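Local coordinates for protein Polyphosphate:AMP phosphotransferase (Pseudomonas aeruginosa PAO1, PDB 3CZP) that transfers a phosphate from inorganic polyphosphate to AMP to make ADP, and less efficiently to GMP, in a magnesium-dependent reaction, at residues F138-M141 / L142-G146; H155-K158 / K159-K162; A316-R319 / V320-L324. One frame throughout, in Å; residues are numbered along the deposited sequence.

Contact 1. Residues F138-M141 / L142-G146; sequences FERM and LCDEG. With EDO (1,2-ethanediol), chain G.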
ATOM      1  N   PHE A 138     -22.198   0.080   2.884  1.00 19.31           N
ATOM      2  CA  PHE A 138     -20.845  -0.333   2.497  1.00 19.98           C
ATOM      3  C   PHE A 138     -20.968  -1.617   1.657  1.00 20.48           C
ATOM      4  O   PHE A 138     -20.546  -1.648   0.508  1.00 19.18           O
ATOM      5  CB  PHE A 138     -20.016  -0.503   3.754  1.00 20.41           C
ATOM      6  CG  PHE A 138     -18.619  -0.990   3.529  1.00 19.15           C
ATOM      7  CD1 PHE A 138     -17.731  -0.292   2.807  1.00 18.82           C
ATOM      8  CD2 PHE A 138     -18.209  -2.204   4.070  1.00 21.04           C
ATOM      9  CE1 PHE A 138     -16.459  -0.771   2.593  1.00 20.20           C
ATOM     10  CE2 PHE A 138     -16.940  -2.646   3.887  1.00 22.30           C
ATOM     11  CZ  PHE A 138     -16.061  -1.925   3.144  1.00 23.09           C
ATOM     12  N   GLU A 139     -21.630  -2.634   2.202  1.00 19.31           N
ATOM     13  CA  GLU A 139     -21.809  -3.888   1.447  1.00 19.46           C
ATOM     14  C   GLU A 139     -22.508  -3.696   0.126  1.00 20.16           C
ATOM     15  O   GLU A 139     -22.121  -4.316  -0.856  1.00 18.20           O
ATOM     16  CB  GLU A 139     -22.517  -4.936   2.232  1.00 17.90           C
ATOM     17  CG  GLU A 139     -21.682  -5.274   3.458  1.00 19.03           C
ATOM     18  CD  GLU A 139     -22.262  -6.273   4.329  1.00 18.28           C
ATOM     19  OE1 GLU A 139     -23.339  -6.817   3.988  1.00 21.03           O
ATOM     20  OE2 GLU A 139     -21.622  -6.501   5.424  1.00 18.16           O
ATOM     21  N   ARG A 140     -23.501  -2.822   0.108  1.00 21.17           N
ATOM     22  CA  ARG A 140     -24.243  -2.585  -1.155  1.00 21.94           C
ATOM     23  C   ARG A 140     -23.345  -2.044  -2.260  1.00 22.48           C
ATOM     24  O   ARG A 140     -23.487  -2.414  -3.445  1.00 21.98           O
ATOM     25  CB  ARG A 140     -25.433  -1.674  -0.913  1.00 20.98           C
ATOM     26  CG  ARG A 140     -26.361  -1.511  -2.098  1.00 20.77           C
ATOM     27  CD  ARG A 140     -27.420  -0.452  -1.891  1.00 25.87           C
ATOM     28  NE  ARG A 140     -28.450  -1.017  -1.030  1.00 31.37           N
ATOM     29  CZ  ARG A 140     -29.497  -1.739  -1.451  1.00 32.66           C
ATOM     30  NH1 ARG A 140     -29.738  -1.943  -2.757  1.00 34.58           N
ATOM     31  NH2 ARG A 140     -30.320  -2.251  -0.554  1.00 29.80           N
HETATM   32  N   MSE A 141     -22.446  -1.145  -1.872  1.00 22.10           N
HETATM   33  CA  MSE A 141     -21.562  -0.496  -2.827  0.50 23.13           C
HETATM   34  C   MSE A 141     -20.544  -1.506  -3.363  1.00 21.17           C
HETATM   35  O   MSE A 141     -20.219  -1.519  -4.526  1.00 19.11           O
HETATM   36  CB  MSE A 141     -20.873   0.690  -2.135  0.50 23.38           C
HETATM   37  CG  MSE A 141     -19.727   1.323  -2.908  0.50 23.39           C
HETATM   38 SE   MSE A 141     -18.930   2.828  -1.975  0.60 30.28          SE
HETATM   39  CE  MSE A 141     -18.683   1.990  -0.231  0.50 20.78           C
ATOM     40  N   LEU A 142     -20.025  -2.324  -2.468  1.00 19.30           N
ATOM     41  CA  LEU A 142     -19.081  -3.353  -2.861  1.00 19.63           C
ATOM     42  C   LEU A 142     -19.657  -4.306  -3.817  1.00 19.18           C
ATOM     43  O   LEU A 142     -18.977  -4.664  -4.785  1.00 21.38           O
ATOM     44  CB  LEU A 142     -18.606  -4.160  -1.685  1.00 18.38           C
ATOM     45  CG  LEU A 142     -17.782  -3.409  -0.676  1.00 20.29           C
ATOM     46  CD1 LEU A 142     -17.316  -4.404   0.410  1.00 19.43           C
ATOM     47  CD2 LEU A 142     -16.592  -2.692  -1.348  1.00 17.45           C
ATOM     48  N   CYS A 143     -20.882  -4.731  -3.553  1.00 20.30           N
ATOM     49  CA  CYS A 143     -21.614  -5.637  -4.449  1.00 21.05           C
ATOM     50  C   CYS A 143     -22.036  -4.955  -5.723  1.00 21.07           C
ATOM     51  O   CYS A 143     -21.990  -5.568  -6.787  1.00 21.49           O
ATOM     52  CB  CYS A 143     -22.835  -6.259  -3.759  1.00 22.25           C
ATOM     53  SG  CYS A 143     -22.378  -7.334  -2.410  1.00 23.67           S
ATOM     54  N   ASP A 144     -22.437  -3.690  -5.634  1.00 21.07           N
ATOM     55  CA  ASP A 144     -22.699  -2.862  -6.861  1.00 19.92           C
ATOM     56  C   ASP A 144     -21.451  -2.736  -7.747  1.00 20.18           C
ATOM     57  O   ASP A 144     -21.538  -2.713  -8.949  1.00 19.82           O
ATOM     58  CB  ASP A 144     -23.149  -1.455  -6.467  1.00 19.53           C
ATOM     59  CG  ASP A 144     -24.618  -1.361  -6.092  1.00 19.58           C
ATOM     60  OD1 ASP A 144     -25.415  -2.259  -6.457  1.00 19.83           O
ATOM     61  OD2 ASP A 144     -25.002  -0.374  -5.412  1.00 18.97           O
ATOM     62  N   GLU A 145     -20.283  -2.629  -7.130  1.00 19.44           N
ATOM     63  CA  GLU A 145     -18.986  -2.634  -7.823  1.00 20.17           C
ATOM     64  C   GLU A 145     -18.516  -4.002  -8.379  1.00 20.19           C
ATOM     65  O   GLU A 145     -17.608  -4.072  -9.196  1.00 21.24           O
ATOM     66  CB  GLU A 145     -17.923  -2.070  -6.843  1.00 18.71           C
ATOM     67  CG  GLU A 145     -18.064  -0.567  -6.571  1.00 21.50           C
ATOM     68  CD  GLU A 145     -17.557   0.321  -7.709  1.00 22.05           C
ATOM     69  OE1 GLU A 145     -16.412   0.102  -8.207  1.00 24.16           O
ATOM     70  OE2 GLU A 145     -18.283   1.253  -8.124  1.00 23.37           O
ATOM     71  N   GLY A 146     -19.113  -5.095  -7.905  1.00 20.79           N
ATOM     72  CA  GLY A 146     -18.950  -6.405  -8.481  1.00 19.75           C
ATOM     73  C   GLY A 146     -18.597  -7.480  -7.496  1.00 20.06           C
ATOM     74  O   GLY A 146     -18.494  -8.651  -7.886  1.00 19.33           O
TER
HETATM   75  C1  EDO G 604     -26.389  -4.662  -5.225  1.00 59.67           C
HETATM   76  O1  EDO G 604     -26.045  -5.384  -6.428  1.00 60.83           O
HETATM   77  C2  EDO G 604     -27.800  -4.047  -5.337  1.00 59.86           C
HETATM   78  O2  EDO G 604     -27.821  -2.607  -5.218  1.00 57.48           O
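The C-terminal turn of helix 125-144, closed by a Schellman motif at Gly146, brings the side chains of Phe138 and Leu142 together on one flank and those of Arg140 and Asp144 on another. Leu142 reaches over one face of the Phe138 ring: its CD1 sits 4.1 Å from the ring centroid, 23° off the normal, a CH-pi contact displaced toward the rim bearing CE2 and CZ. Phe138 has CG anti to its backbone N (chi1 177°), which swings the ring alongside the following turn. Trp94 and Trp110 meet the same ring edge-to-face, and Leu142 also packs on Ile45 of strand 44-50, so this flank is buried, Leu142 against the parallel sheet and Phe138 against two tryptophans.

Arg140 and Asp144 form no direct salt bridge; Arg140 NE and Asp144 OD2 stand 5.6 Å apart, with the guanidinium and carboxylate planes turned 57° to each other. An ethanediol, probably from the crystallisation liquor, lies between them and receives a weak bond from Arg140 NH1 to its O2, 3.2 Å long. The arginine's salt bridge goes to Glu136, one turn earlier. Glu145 bends away to Arg370 and Arg387, which tie this helix end to the second PPK2 region.

The main-chain bonds stay in i to i+4 register, including Glu145 N to Met141 O at 2.8 Å. Gly146 then turns to positive phi, and its N makes two weak bonds, to Leu142 O at 3.2 Å and to Cys143 O at 3.1 Å.

Contact 2. Residues H155-K158 / K159-K162; sequences HLSK and KQLK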
ATOM      1  N   HIS A 155     -23.609 -20.903  14.337  1.00 26.19           N
ATOM      2  CA  HIS A 155     -24.514 -20.857  15.461  1.00 26.16           C
ATOM      3  C   HIS A 155     -24.395 -22.043  16.414  1.00 26.88           C
ATOM      4  O   HIS A 155     -24.210 -23.168  15.983  1.00 25.81           O
ATOM      5  CB  HIS A 155     -25.957 -20.844  14.971  1.00 25.75           C
ATOM      6  CG  HIS A 155     -26.913 -20.444  16.032  1.00 27.60           C
ATOM      7  ND1 HIS A 155     -26.808 -19.248  16.709  1.00 29.78           N
ATOM      8  CD2 HIS A 155     -27.966 -21.097  16.577  1.00 27.48           C
ATOM      9  CE1 HIS A 155     -27.780 -19.167  17.598  1.00 29.60           C
ATOM     10  NE2 HIS A 155     -28.488 -20.281  17.542  1.00 29.49           N
ATOM     11  N   LEU A 156     -24.609 -21.768  17.708  1.00 27.30           N
ATOM     12  CA  LEU A 156     -24.957 -22.789  18.674  1.00 28.15           C
ATOM     13  C   LEU A 156     -26.077 -22.229  19.495  1.00 29.02           C
ATOM     14  O   LEU A 156     -26.184 -21.022  19.678  1.00 29.06           O
ATOM     15  CB  LEU A 156     -23.782 -23.146  19.594  1.00 28.54           C
ATOM     16  CG  LEU A 156     -22.487 -23.777  19.056  1.00 26.51           C
ATOM     17  CD1 LEU A 156     -21.413 -23.785  20.177  1.00 24.90           C
ATOM     18  CD2 LEU A 156     -22.745 -25.171  18.467  1.00 25.18           C
ATOM     19  N   SER A 157     -26.932 -23.111  19.981  1.00 30.88           N
ATOM     20  CA  SER A 157     -27.931 -22.725  20.959  1.00 31.60           C
ATOM     21  C   SER A 157     -27.270 -22.614  22.313  1.00 32.59           C
ATOM     22  O   SER A 157     -26.152 -23.061  22.544  1.00 30.73           O
ATOM     23  CB  SER A 157     -29.126 -23.690  20.999  1.00 31.90           C
ATOM     24  OG  SER A 157     -28.730 -24.938  21.501  1.00 31.80           O
ATOM     25  N   LYS A 158     -28.015 -22.005  23.216  1.00 34.49           N
ATOM     26  CA  LYS A 158     -27.527 -21.788  24.562  1.00 36.55           C
ATOM     27  C   LYS A 158     -27.091 -23.100  25.191  1.00 36.94           C
ATOM     28  O   LYS A 158     -25.997 -23.178  25.737  1.00 37.83           O
ATOM     29  CB  LYS A 158     -28.609 -21.120  25.384  1.00 36.38           C
ATOM     30  CG  LYS A 158     -28.126 -20.528  26.681  1.00 36.29           C
ATOM     31  CD  LYS A 158     -29.214 -19.697  27.252  1.00 35.95           C
ATOM     32  CE  LYS A 158     -28.839 -19.060  28.606  1.00 38.17           C
ATOM     33  NZ  LYS A 158     -27.964 -17.862  28.495  1.00 36.47           N
ATOM     34  N   LYS A 159     -27.962 -24.111  25.076  1.00 38.03           N
ATOM     35  CA  LYS A 159     -27.747 -25.489  25.552  1.00 38.08           C
ATOM     36  C   LYS A 159     -26.524 -26.138  24.919  1.00 38.15           C
ATOM     37  O   LYS A 159     -25.777 -26.849  25.586  1.00 36.51           O
ATOM     38  CB  LYS A 159     -28.970 -26.363  25.228  1.00 38.17           C
ATOM     39  CG  LYS A 159     -29.876 -26.633  26.395  1.00 39.27           C
ATOM     40  CD  LYS A 159     -30.976 -27.666  26.059  1.00 39.21           C
ATOM     41  CE  LYS A 159     -32.278 -27.394  26.855  1.00 39.18           C
ATOM     42  NZ  LYS A 159     -32.011 -26.771  28.182  1.00 38.41           N
ATOM     43  N   GLN A 160     -26.342 -25.896  23.620  1.00 38.86           N
ATOM     44  CA  GLN A 160     -25.199 -26.453  22.876  1.00 39.14           C
ATOM     45  C   GLN A 160     -23.927 -25.737  23.324  1.00 39.83           C
ATOM     46  O   GLN A 160     -22.954 -26.380  23.644  1.00 40.42           O
ATOM     47  CB  GLN A 160     -25.399 -26.308  21.361  1.00 39.12           C
ATOM     48  CG  GLN A 160     -26.353 -27.347  20.710  1.00 39.10           C
ATOM     49  CD  GLN A 160     -26.764 -26.971  19.282  1.00 39.42           C
ATOM     50  OE1 GLN A 160     -26.727 -25.810  18.889  1.00 37.61           O
ATOM     51  NE2 GLN A 160     -27.147 -27.963  18.511  1.00 39.96           N
ATOM     52  N   LEU A 161     -23.941 -24.401  23.374  1.00 40.95           N
ATOM     53  CA  LEU A 161     -22.820 -23.647  23.977  1.00 41.45           C
ATOM     54  C   LEU A 161     -22.468 -24.162  25.378  1.00 42.04           C
ATOM     55  O   LEU A 161     -21.318 -24.421  25.677  1.00 42.29           O
ATOM     56  CB  LEU A 161     -23.132 -22.152  24.041  1.00 41.23           C
ATOM     57  CG  LEU A 161     -22.013 -21.311  24.672  1.00 41.64           C
ATOM     58  CD1 LEU A 161     -20.812 -21.227  23.733  1.00 44.52           C
ATOM     59  CD2 LEU A 161     -22.505 -19.926  25.054  1.00 41.15           C
ATOM     60  N   LYS A 162     -23.474 -24.301  26.225  1.00 43.24           N
ATOM     61  CA  LYS A 162     -23.298 -24.810  27.583  1.00 44.02           C
ATOM     62  C   LYS A 162     -22.410 -26.054  27.686  1.00 44.44           C
ATOM     63  O   LYS A 162     -21.559 -26.153  28.575  1.00 44.41           O
ATOM     64  CB  LYS A 162     -24.681 -25.098  28.177  1.00 45.21           C
ATOM     65  CG  LYS A 162     -25.552 -23.812  28.454  1.00 46.71           C
ATOM     66  CD  LYS A 162     -25.765 -23.552  29.969  1.00 48.03           C
ATOM     67  CE  LYS A 162     -26.758 -22.410  30.236  1.00 48.55           C
ATOM     68  NZ  LYS A 162     -26.107 -21.047  30.218  1.00 48.64           N
TER
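Lys158, Gln160 and Ser157 carry most of this contact, a capping box at the N-terminus of helix 158-163, a short loop after strand 148-155 of the parallel sheet. Ser157 is the N-cap, and it and Gln160 hold each other reciprocally. Gln160 OE1 accepts the backbone N-H of Ser157 over 2.9 Å in an almost straight bond (174°), the donor tilted 18° from the amide's carbonyl plane. In return, Ser157 OG takes a weak bond from Gln160 N at 3.3 Å. The serine hydroxyl lies between its own backbone N and carbonyl carbon (chi1 68°), a position that faces it toward the first turn of the helix, and it also gives a weak bond to Gln160 OE1. Two donors of Ser157 thus converge on one amide oxygen. The other end of that amide, NE2, bonds to Glu214, which fixes which way the group is flipped and joins the cap to the end of strand 210-214.

Leu156, just ahead of the cap, lays its CB against Gln160 CB at 4.0 Å, while its CD1 extends toward Leu161. Its carbonyl is held by Tyr189 of helix 186-203, whose side chain also touches Leu161.

Lys158 points away from the box. Its chain runs out beside that of Lys162, both heading the same way, and the like charges come close. The Lys158 ammonium is bound by Asp190 and Ser186, and the aspartate probably eases the repulsion between the pair. Within this pairing Lys162 NZ lies 3.7 Å from Lys158 CE and 4.1 Å from Lys158 NZ.

Contact 3. Residues A316-R319 / V320-L324; sequences AIRR and VTDAL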
ATOM      1  N   ALA A 316      -4.246  28.177  -7.305  1.00 31.15           N
ATOM      2  CA  ALA A 316      -4.934  28.257  -5.986  1.00 31.10           C
ATOM      3  C   ALA A 316      -4.304  27.311  -4.988  1.00 30.83           C
ATOM      4  O   ALA A 316      -4.128  27.648  -3.817  1.00 32.02           O
ATOM      5  CB  ALA A 316      -6.458  28.012  -6.085  1.00 29.37           C
ATOM      6  N   ILE A 317      -3.973  26.113  -5.434  1.00 30.97           N
ATOM      7  CA  ILE A 317      -3.395  25.116  -4.536  1.00 30.27           C
ATOM      8  C   ILE A 317      -2.045  25.601  -4.008  1.00 29.90           C
ATOM      9  O   ILE A 317      -1.726  25.414  -2.839  1.00 29.71           O
ATOM     10  CB  ILE A 317      -3.210  23.750  -5.274  1.00 30.19           C
ATOM     11  CG1 ILE A 317      -4.514  22.987  -5.365  1.00 30.43           C
ATOM     12  CG2 ILE A 317      -2.162  22.866  -4.640  1.00 31.66           C
ATOM     13  CD1 ILE A 317      -4.413  21.742  -6.155  1.00 25.98           C
ATOM     14  N   ARG A 318      -1.247  26.219  -4.855  1.00 29.64           N
ATOM     15  CA  ARG A 318       0.082  26.605  -4.405  1.00 30.54           C
ATOM     16  C   ARG A 318       0.066  27.790  -3.429  1.00 29.95           C
ATOM     17  O   ARG A 318       0.968  27.918  -2.612  1.00 28.98           O
ATOM     18  CB  ARG A 318       1.029  26.910  -5.571  1.00 31.10           C
ATOM     19  CG  ARG A 318       2.516  26.480  -5.263  1.00 31.54           C
ATOM     20  CD  ARG A 318       3.514  27.363  -5.940  1.00 33.53           C
ATOM     21  NE  ARG A 318       3.504  28.725  -5.396  1.00 37.13           N
ATOM     22  CZ  ARG A 318       4.033  29.786  -5.998  1.00 37.54           C
ATOM     23  NH1 ARG A 318       4.624  29.694  -7.190  1.00 41.48           N
ATOM     24  NH2 ARG A 318       3.961  30.969  -5.415  1.00 37.24           N
ATOM     25  N   ARG A 319      -0.924  28.674  -3.535  1.00 29.76           N
ATOM     26  CA  ARG A 319      -1.037  29.771  -2.559  1.00 29.83           C
ATOM     27  C   ARG A 319      -1.438  29.232  -1.149  1.00 29.01           C
ATOM     28  O   ARG A 319      -1.141  29.863  -0.119  1.00 27.46           O
ATOM     29  CB  ARG A 319      -1.990  30.859  -3.038  1.00 29.86           C
ATOM     30  CG  ARG A 319      -1.561  31.636  -4.330  1.00 31.51           C
ATOM     31  CD  ARG A 319      -0.084  31.892  -4.347  1.00 33.39           C
ATOM     32  NE  ARG A 319       0.395  32.408  -5.622  1.00 35.13           N
ATOM     33  CZ  ARG A 319       0.588  31.692  -6.729  1.00 35.69           C
ATOM     34  NH1 ARG A 319       0.360  30.388  -6.758  1.00 36.71           N
ATOM     35  NH2 ARG A 319       1.040  32.296  -7.820  1.00 34.34           N
ATOM     36  N   VAL A 320      -2.098  28.077  -1.115  1.00 28.68           N
ATOM     37  CA  VAL A 320      -2.346  27.371   0.163  1.00 29.58           C
ATOM     38  C   VAL A 320      -1.034  26.763   0.658  1.00 29.51           C
ATOM     39  O   VAL A 320      -0.665  26.929   1.819  1.00 32.04           O
ATOM     40  CB  VAL A 320      -3.415  26.252  -0.020  1.00 29.80           C
ATOM     41  CG1 VAL A 320      -3.563  25.347   1.260  1.00 28.11           C
ATOM     42  CG2 VAL A 320      -4.730  26.892  -0.435  1.00 29.81           C
ATOM     43  N   THR A 321      -0.315  26.071  -0.210  1.00 30.06           N
ATOM     44  CA  THR A 321       0.912  25.375   0.222  1.00 29.82           C
ATOM     45  C   THR A 321       1.960  26.390   0.669  1.00 29.97           C
ATOM     46  O   THR A 321       2.723  26.095   1.577  1.00 30.39           O
ATOM     47  CB  THR A 321       1.513  24.366  -0.867  1.00 28.22           C
ATOM     48  OG1 THR A 321       1.843  25.045  -2.062  1.00 29.67           O
ATOM     49  CG2 THR A 321       0.532  23.259  -1.222  1.00 29.65           C
ATOM     50  N   ASP A 322       1.982  27.561   0.015  1.00 29.29           N
ATOM     51  CA  ASP A 322       2.921  28.669   0.317  1.00 30.03           C
ATOM     52  C   ASP A 322       2.828  29.110   1.759  1.00 30.05           C
ATOM     53  O   ASP A 322       3.799  29.600   2.325  1.00 30.87           O
ATOM     54  CB  ASP A 322       2.626  29.875  -0.591  1.00 30.13           C
ATOM     55  CG  ASP A 322       3.267  29.778  -2.004  1.00 31.92           C
ATOM     56  OD1 ASP A 322       4.026  28.831  -2.319  1.00 34.50           O
ATOM     57  OD2 ASP A 322       3.027  30.719  -2.811  1.00 29.15           O
ATOM     58  N   ALA A 323       1.639  28.953   2.345  1.00 29.60           N
ATOM     59  CA  ALA A 323       1.378  29.240   3.741  1.00 29.48           C
ATOM     60  C   ALA A 323       2.064  28.266   4.729  1.00 29.15           C
ATOM     61  O   ALA A 323       2.285  28.605   5.881  1.00 29.55           O
ATOM     62  CB  ALA A 323      -0.157  29.240   3.989  1.00 28.81           C
ATOM     63  N   LEU A 324       2.398  27.059   4.288  1.00 29.81           N
ATOM     64  CA  LEU A 324       2.867  26.020   5.204  1.00 29.77           C
ATOM     65  C   LEU A 324       4.217  25.392   4.850  1.00 29.70           C
ATOM     66  O   LEU A 324       4.787  25.640   3.795  1.00 29.82           O
ATOM     67  CB  LEU A 324       1.818  24.911   5.286  1.00 29.97           C
ATOM     68  CG  LEU A 324       0.353  25.261   5.523  1.00 29.32           C
ATOM     69  CD1 LEU A 324      -0.508  24.112   5.025  1.00 26.39           C
ATOM     70  CD2 LEU A 324       0.026  25.639   6.958  1.00 30.22           C
TER
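Arg318 and Asp322 meet obliquely, guanidinium and carboxylate planes 41° apart, in an i to i+4 salt bridge. The straightest bond runs from Arg318 NH2 to the syn lone pair of Asp322 OD2, 2.8 Å and 160°, with the oxygen at the guanidinium edge. Arg318 NE adds weak bonds to both carboxylate oxygens, 3.1 Å to Asp322 OD1. Bends at chi2 and chi3 fold the arginine back to reach them.

Arg319 runs beside Asp322, and its guanidinium lies face to face with that of Arg318, the planes nearly parallel: Arg318 NH2 sits 3.7 Å above the Arg319 plane, over its centre. Asp322 OD2, 4.2 Å from Arg319 NE, is well out of that plane and probably eases the pairing of the two arginines.

These residues lie at the C-terminal end of helix 313-321, which directly follows the glycine-rich P-loop of the second PPK2 region and packs against strand 360-364 and helices 273-292 and 475-496; a type I beta turn, Thr321 to Leu324, follows. Arg26, Pro69 and Glu65 of the second subunit pack on Arg318, Thr321 and Asp322, respectively. Crossing Arg318 at about a right angle, Thr321 sets its OG1 3.1 Å from Arg318 O.

Overall arrangement
Contacts 1 and 2 belong to the first PPK2 region, which seems to be catalytically inactive and may serve dimerisation. Contact 3 lies in the second, probably the catalytic one, on the helix that follows its P-loop. Both regions have the P-loop kinase-like core, a parallel sheet of strand order 2-3-1-4-5, and strand 148-155 runs between the helix end of contact 1 and the cap of contact 2, whose centres are 33 Å apart. Contact 1 is the most central, about 10 Å from the centre of the chain. Contacts 2 and 3 lie on opposite sides of that centre, 61 Å apart between their own centres. The second subunit touches contact 3 alone.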